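Local coordinates for Ice-binding protein (Flavobacteriaceae bacterium, PDB 5UYT) that probably binds ice crystals and protects its Antarctic bacterium against freezing, through two right-handed beta-solenoid domains of the ice-binding family, at residues A[4-16]-A[183-195]. Numbering follows the deposited sequence.
Sequences PTLGAAANFALFT and GRALSTTGAITVT
Leu14, Phe15 and Thr16 pair in parallel with Ala185, Leu186 and Ser187, and three backbone hydrogen bonds establish the register: Ala185 N to Ala13 O, Phe15 N to Ala185 O (2.9 Å) and Ser187 N to Phe15 O, all with N-H...O angles near 160°. Arg184 adds two side-chain bonds to one acceptor. Its chain runs extended from CG to NE and ends side-on to the 3-10 turn 8-11, where Ala10 O accepts from both NH2 (2.9 Å) and NE (3.1 Å). The two are not equivalent: NH2 lies in the carbonyl plane on a lone pair, NE 39° above that plane. Ala10 CA lies over one guanidinium face; with NH1 bonded to Asn165 OD1 as well, all three guanidinium nitrogens have a partner, which limits rotation of the group. Farther along, Thr16 places OG1 opposite its backbone N (chi1 -177°), which carries the hydroxyl to Gly190 O (2.7 Å) in the loop leading to strand 192-195.

Apolar contacts occur on both faces of the pairing. On one, Leu14 CD2 meets Ala185 CB at 3.8 Å while CD1 approaches Val194 CG1; on the other, Phe15 CB touches Leu186 CD2 (3.9 Å), and Leu6 CD2 and Leu186 CD1 meet tip to tip at 4.0 Å.

The pairing is a rung-to-rung step of the right-handed beta-helix, joining its N-terminal strand to one late in the same domain. Strand 32-35 also pairs with strand 12-16, while helix 55-73 packs on Leu6, Phe12 and Phe15.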
ATOM      1  N   PRO A   4       1.341   9.549 -24.502  1.00 50.22           N
ATOM      2  CA  PRO A   4       2.113  10.650 -23.912  1.00 49.32           C
ATOM      3  C   PRO A   4       2.762  10.292 -22.591  1.00 46.51           C
ATOM      4  O   PRO A   4       2.140   9.641 -21.745  1.00 43.56           O
ATOM      5  CB  PRO A   4       1.069  11.755 -23.690  1.00 49.35           C
ATOM      6  CG  PRO A   4      -0.246  11.065 -23.743  1.00 49.20           C
ATOM      7  CD  PRO A   4      -0.072   9.917 -24.699  1.00 50.48           C
ATOM      8  N   THR A   5       4.009  10.714 -22.414  1.00 46.31           N
ATOM      9  CA  THR A   5       4.638  10.550 -21.118  1.00 44.06           C
ATOM     10  C   THR A   5       4.123  11.585 -20.115  1.00 41.80           C
ATOM     11  O   THR A   5       3.887  12.744 -20.464  1.00 42.52           O
ATOM     12  CB  THR A   5       6.183  10.523 -21.188  1.00 45.62           C
ATOM     13  OG1 THR A   5       6.694  10.285 -19.871  1.00 44.39           O
ATOM     14  CG2 THR A   5       6.756  11.834 -21.753  1.00 47.54           C
ATOM     15  N   LEU A   6       3.919  11.134 -18.877  1.00 38.44           N
ATOM     16  CA  LEU A   6       3.601  12.020 -17.759  1.00 36.69           C
ATOM     17  C   LEU A   6       4.833  12.503 -16.987  1.00 36.90           C
ATOM     18  O   LEU A   6       4.716  13.357 -16.098  1.00 36.02           O
ATOM     19  CB  LEU A   6       2.653  11.309 -16.786  1.00 33.75           C
ATOM     20  CG  LEU A   6       1.199  11.100 -17.188  1.00 33.55           C
ATOM     21  CD1 LEU A   6       0.508  10.327 -16.069  1.00 31.88           C
ATOM     22  CD2 LEU A   6       0.481  12.423 -17.471  1.00 34.61           C
ATOM     23  N   GLY A   7       5.994  11.924 -17.297  1.00 37.90           N
ATOM     24  CA  GLY A   7       7.231  12.193 -16.553  1.00 38.61           C
ATOM     25  C   GLY A   7       7.029  12.095 -15.056  1.00 36.84           C
ATOM     26  O   GLY A   7       6.605  11.049 -14.555  1.00 34.74           O
ATOM     27  N   ALA A   8       7.315  13.185 -14.343  1.00 36.96           N
ATOM     28  CA  ALA A   8       7.275  13.187 -12.868  1.00 35.41           C
ATOM     29  C   ALA A   8       5.840  13.184 -12.318  1.00 33.66           C
ATOM     30  O   ALA A   8       5.600  12.747 -11.191  1.00 32.27           O
ATOM     31  CB  ALA A   8       8.057  14.371 -12.321  1.00 36.82           C
ATOM     32  N   ALA A   9       4.895  13.699 -13.098  1.00 33.49           N
ATOM     33  CA  ALA A   9       3.495  13.618 -12.707  1.00 32.47           C
ATOM     34  C   ALA A   9       3.048  12.170 -12.481  1.00 30.79           C
ATOM     35  O   ALA A   9       2.114  11.918 -11.690  1.00 30.09           O
ATOM     36  CB  ALA A   9       2.611  14.286 -13.750  1.00 33.15           C
ATOM     37  N   ALA A  10       3.697  11.217 -13.162  1.00 31.19           N
ATOM     38  CA  ALA A  10       3.390   9.773 -12.958  1.00 30.42           C
ATOM     39  C   ALA A  10       3.477   9.305 -11.501  1.00 29.41           C
ATOM     40  O   ALA A  10       2.824   8.320 -11.126  1.00 28.13           O
ATOM     41  CB  ALA A  10       4.286   8.903 -13.839  1.00 31.77           C
ATOM     42  N   ASN A  11       4.295   9.984 -10.681  1.00 29.74           N
ATOM     43  CA  ASN A  11       4.471   9.603  -9.259  1.00 28.94           C
ATOM     44  C   ASN A  11       3.214   9.790  -8.428  1.00 26.87           C
ATOM     45  O   ASN A  11       3.090   9.229  -7.344  1.00 26.09           O
ATOM     46  CB  ASN A  11       5.619  10.415  -8.629  1.00 30.94           C
ATOM     47  CG  ASN A  11       6.962  10.104  -9.257  1.00 33.61           C
ATOM     48  OD1 ASN A  11       7.329   8.946  -9.432  1.00 35.67           O
ATOM     49  ND2 ASN A  11       7.699  11.132  -9.595  1.00 36.00           N
ATOM     50  N   PHE A  12       2.274  10.572  -8.952  1.00 26.21           N
ATOM     51  CA  PHE A  12       1.131  11.036  -8.185  1.00 24.98           C
ATOM     52  C   PHE A  12      -0.146  10.265  -8.468  1.00 25.14           C
ATOM     53  O   PHE A  12      -0.392   9.862  -9.600  1.00 26.45           O
ATOM     54  CB  PHE A  12       0.889  12.534  -8.473  1.00 25.76           C
ATOM     55  CG  PHE A  12       1.908  13.422  -7.847  1.00 25.87           C
ATOM     56  CD1 PHE A  12       1.642  14.050  -6.629  1.00 25.37           C
ATOM     57  CD2 PHE A  12       3.142  13.624  -8.462  1.00 27.09           C
ATOM     58  CE1 PHE A  12       2.582  14.864  -6.030  1.00 26.30           C
ATOM     59  CE2 PHE A  12       4.101  14.441  -7.863  1.00 28.18           C
ATOM     60  CZ  PHE A  12       3.818  15.064  -6.647  1.00 27.64           C
ATOM     61  N   ALA A  13      -0.953  10.110  -7.423  1.00 23.61           N
ATOM     62  CA  ALA A  13      -2.361   9.750  -7.532  1.00 23.30           C
ATOM     63  C   ALA A  13      -3.227  10.995  -7.699  1.00 23.92           C
ATOM     64  O   ALA A  13      -4.172  10.987  -8.507  1.00 24.44           O
ATOM     65  CB  ALA A  13      -2.813   8.996  -6.284  1.00 22.34           C
ATOM     66  N   LEU A  14      -2.931  12.041  -6.916  1.00 23.92           N
ATOM     67  CA  LEU A  14      -3.696  13.298  -6.941  1.00 24.99           C
ATOM     68  C   LEU A  14      -2.683  14.435  -7.002  1.00 25.87           C
ATOM     69  O   LEU A  14      -1.783  14.510  -6.156  1.00 25.63           O
ATOM     70  CB  LEU A  14      -4.523  13.465  -5.653  1.00 24.97           C
ATOM     71  CG  LEU A  14      -5.502  12.336  -5.301  1.00 24.51           C
ATOM     72  CD1 LEU A  14      -6.103  12.550  -3.902  1.00 25.31           C
ATOM     73  CD2 LEU A  14      -6.604  12.282  -6.363  1.00 25.56           C
ATOM     74  N   PHE A  15      -2.820  15.314  -7.989  1.00 26.79           N
ATOM     75  CA  PHE A  15      -1.887  16.420  -8.103  1.00 27.56           C
ATOM     76  C   PHE A  15      -2.508  17.630  -8.789  1.00 29.01           C
ATOM     77  O   PHE A  15      -3.175  17.492  -9.821  1.00 28.43           O
ATOM     78  CB  PHE A  15      -0.616  16.022  -8.867  1.00 28.47           C
ATOM     79  CG  PHE A  15       0.301  17.191  -9.126  1.00 30.46           C
ATOM     80  CD1 PHE A  15       1.135  17.663  -8.118  1.00 31.04           C
ATOM     81  CD2 PHE A  15       0.296  17.850 -10.350  1.00 31.87           C
ATOM     82  CE1 PHE A  15       1.952  18.761  -8.333  1.00 32.85           C
ATOM     83  CE2 PHE A  15       1.111  18.957 -10.579  1.00 34.00           C
ATOM     84  CZ  PHE A  15       1.944  19.414  -9.567  1.00 34.23           C
ATOM     85  N   THR A  16      -2.273  18.802  -8.210  1.00 29.67           N
ATOM     86  CA  THR A  16      -2.574  20.057  -8.910  1.00 31.85           C
ATOM     87  C   THR A  16      -1.365  20.979  -8.938  1.00 33.47           C
ATOM     88  O   THR A  16      -0.596  21.081  -7.969  1.00 34.11           O
ATOM     89  CB  THR A  16      -3.826  20.794  -8.362  1.00 32.51           C
ATOM     90  OG1 THR A  16      -4.046  21.963  -9.160  1.00 34.45           O
ATOM     91  CG2 THR A  16      -3.678  21.230  -6.896  1.00 32.25           C
ATOM     92  N   GLY A 183      -6.065   5.099 -11.865  1.00 23.46           N
ATOM     93  CA  GLY A 183      -5.739   6.261 -12.683  1.00 23.75           C
ATOM     94  C   GLY A 183      -5.212   7.376 -11.798  1.00 23.86           C
ATOM     95  O   GLY A 183      -4.732   7.146 -10.683  1.00 23.08           O
ATOM     96  N   ARG A 184      -5.334   8.599 -12.291  1.00 23.96           N
ATOM     97  CA  ARG A 184      -4.814   9.768 -11.592  1.00 24.43           C
ATOM     98  C   ARG A 184      -5.784  10.920 -11.783  1.00 24.86           C
ATOM     99  O   ARG A 184      -6.462  10.999 -12.831  1.00 25.17           O
ATOM    100  CB  ARG A 184      -3.442  10.170 -12.177  1.00 24.99           C
ATOM    101  CG  ARG A 184      -2.330   9.147 -11.940  1.00 25.24           C
ATOM    102  CD  ARG A 184      -1.063   9.540 -12.707  1.00 25.54           C
ATOM    103  NE  ARG A 184       0.023   8.565 -12.494  1.00 25.33           N
ATOM    104  CZ  ARG A 184       0.295   7.540 -13.309  1.00 25.80           C
ATOM    105  NH1 ARG A 184      -0.423   7.345 -14.407  1.00 26.02           N
ATOM    106  NH2 ARG A 184       1.298   6.694 -13.027  1.00 25.67           N
ATOM    107  N   ALA A 185      -5.877  11.797 -10.778  1.00 24.84           N
ATOM    108  CA  ALA A 185      -6.556  13.084 -10.944  1.00 25.78           C
ATOM    109  C   ALA A 185      -5.487  14.165 -10.928  1.00 26.40           C
ATOM    110  O   ALA A 185      -4.813  14.376  -9.914  1.00 25.98           O
ATOM    111  CB  ALA A 185      -7.608  13.312  -9.844  1.00 25.57           C
ATOM    112  N   LEU A 186      -5.311  14.798 -12.085  1.00 26.70           N
ATOM    113  CA  LEU A 186      -4.263  15.784 -12.318  1.00 27.42           C
ATOM    114  C   LEU A 186      -4.888  17.062 -12.862  1.00 28.26           C
ATOM    115  O   LEU A 186      -5.603  17.009 -13.866  1.00 28.21           O
ATOM    116  CB  LEU A 186      -3.267  15.245 -13.360  1.00 28.17           C
ATOM    117  CG  LEU A 186      -2.665  13.846 -13.132  1.00 28.26           C
ATOM    118  CD1 LEU A 186      -1.912  13.412 -14.388  1.00 28.97           C
ATOM    119  CD2 LEU A 186      -1.748  13.836 -11.915  1.00 28.65           C
ATOM    120  N   SER A 187      -4.602  18.196 -12.220  1.00 28.47           N
ATOM    121  CA  SER A 187      -5.041  19.518 -12.725  1.00 29.61           C
ATOM    122  C   SER A 187      -3.861  20.439 -13.044  1.00 30.95           C
ATOM    123  O   SER A 187      -2.916  20.551 -12.254  1.00 31.49           O
ATOM    124  CB  SER A 187      -5.964  20.217 -11.723  1.00 29.54           C
ATOM    125  OG  SER A 187      -6.264  21.568 -12.156  1.00 30.60           O
ATOM    126  N   THR A 188      -3.941  21.141 -14.182  1.00 32.52           N
ATOM    127  CA  THR A 188      -2.919  22.128 -14.581  1.00 33.86           C
ATOM    128  C   THR A 188      -3.046  23.448 -13.823  1.00 34.44           C
ATOM    129  O   THR A 188      -2.157  24.280 -13.905  1.00 34.86           O
ATOM    130  CB  THR A 188      -2.975  22.444 -16.087  1.00 35.04           C
ATOM    131  OG1 THR A 188      -4.283  22.921 -16.403  1.00 35.69           O
ATOM    132  CG2 THR A 188      -2.689  21.199 -16.911  1.00 34.82           C
ATOM    133  N   THR A 189      -4.189  23.647 -13.163  1.00 34.16           N
ATOM    134  CA  THR A 189      -4.404  24.553 -12.008  1.00 34.51           C
ATOM    135  C   THR A 189      -5.899  24.465 -11.700  1.00 34.45           C
ATOM    136  O   THR A 189      -6.739  24.462 -12.627  1.00 34.50           O
ATOM    137  CB  THR A 189      -3.891  26.070 -12.086  1.00 36.81           C
ATOM    138  OG1 THR A 189      -4.978  27.001 -12.051  1.00 37.83           O
ATOM    139  CG2 THR A 189      -2.939  26.386 -13.201  1.00 36.95           C
ATOM    140  N   GLY A 190      -6.211  24.361 -10.410  1.00 33.55           N
ATOM    141  CA  GLY A 190      -7.558  24.138  -9.902  1.00 33.62           C
ATOM    142  C   GLY A 190      -7.522  23.241  -8.674  1.00 32.41           C
ATOM    143  O   GLY A 190      -6.620  22.400  -8.537  1.00 31.78           O
ATOM    144  N   ALA A 191      -8.511  23.379  -7.788  1.00 32.52           N
ATOM    145  CA  ALA A 191      -8.562  22.565  -6.554  1.00 31.57           C
ATOM    146  C   ALA A 191      -8.882  21.088  -6.831  1.00 30.67           C
ATOM    147  O   ALA A 191      -9.464  20.751  -7.870  1.00 30.31           O
ATOM    148  CB  ALA A 191      -9.578  23.151  -5.583  1.00 32.43           C
ATOM    149  N   ILE A 192      -8.475  20.204  -5.917  1.00 29.69           N
ATOM    150  CA  ILE A 192      -8.900  18.805  -5.977  1.00 29.27           C
ATOM    151  C   ILE A 192      -9.616  18.494  -4.663  1.00 29.20           C
ATOM    152  O   ILE A 192      -9.052  18.686  -3.589  1.00 30.29           O
ATOM    153  CB  ILE A 192      -7.702  17.843  -6.194  1.00 29.15           C
ATOM    154  CG1 ILE A 192      -7.045  18.136  -7.553  1.00 30.09           C
ATOM    155  CG2 ILE A 192      -8.162  16.375  -6.075  1.00 27.86           C
ATOM    156  CD1 ILE A 192      -5.713  17.439  -7.800  1.00 30.45           C
ATOM    157  N   THR A 193     -10.847  17.998  -4.750  1.00 28.70           N
ATOM    158  CA  THR A 193     -11.643  17.705  -3.560  1.00 29.11           C
ATOM    159  C   THR A 193     -12.085  16.255  -3.650  1.00 27.12           C
ATOM    160  O   THR A 193     -12.749  15.866  -4.627  1.00 26.77           O
ATOM    161  CB  THR A 193     -12.892  18.614  -3.525  1.00 30.96           C
ATOM    162  OG1 THR A 193     -12.482  19.978  -3.571  1.00 32.81           O
ATOM    163  CG2 THR A 193     -13.719  18.382  -2.246  1.00 32.34           C
ATOM    164  N   VAL A 194     -11.693  15.433  -2.674  1.00 26.48           N
ATOM    165  CA  VAL A 194     -12.100  14.035  -2.684  1.00 25.11           C
ATOM    166  C   VAL A 194     -12.798  13.681  -1.366  1.00 25.40           C
ATOM    167  O   VAL A 194     -12.465  14.217  -0.323  1.00 26.00           O
ATOM    168  CB  VAL A 194     -10.906  13.075  -2.968  1.00 24.64           C
ATOM    169  CG1 VAL A 194     -10.239  13.444  -4.289  1.00 24.55           C
ATOM    170  CG2 VAL A 194      -9.886  13.063  -1.811  1.00 24.83           C
ATOM    171  N   THR A 195     -13.775  12.794  -1.414  1.00 25.08           N
ATOM    172  CA  THR A 195     -14.493  12.421  -0.194  1.00 26.57           C
ATOM    173  C   THR A 195     -14.714  10.905  -0.221  1.00 25.44           C
ATOM    174  O   THR A 195     -15.466  10.394  -1.054  1.00 25.87           O
ATOM    175  CB  THR A 195     -15.824  13.228  -0.031  1.00 28.06           C
ATOM    176  OG1 THR A 195     -16.669  12.968  -1.148  1.00 29.75           O
ATOM    177  CG2 THR A 195     -15.571  14.724  -0.034  1.00 29.77           C
TER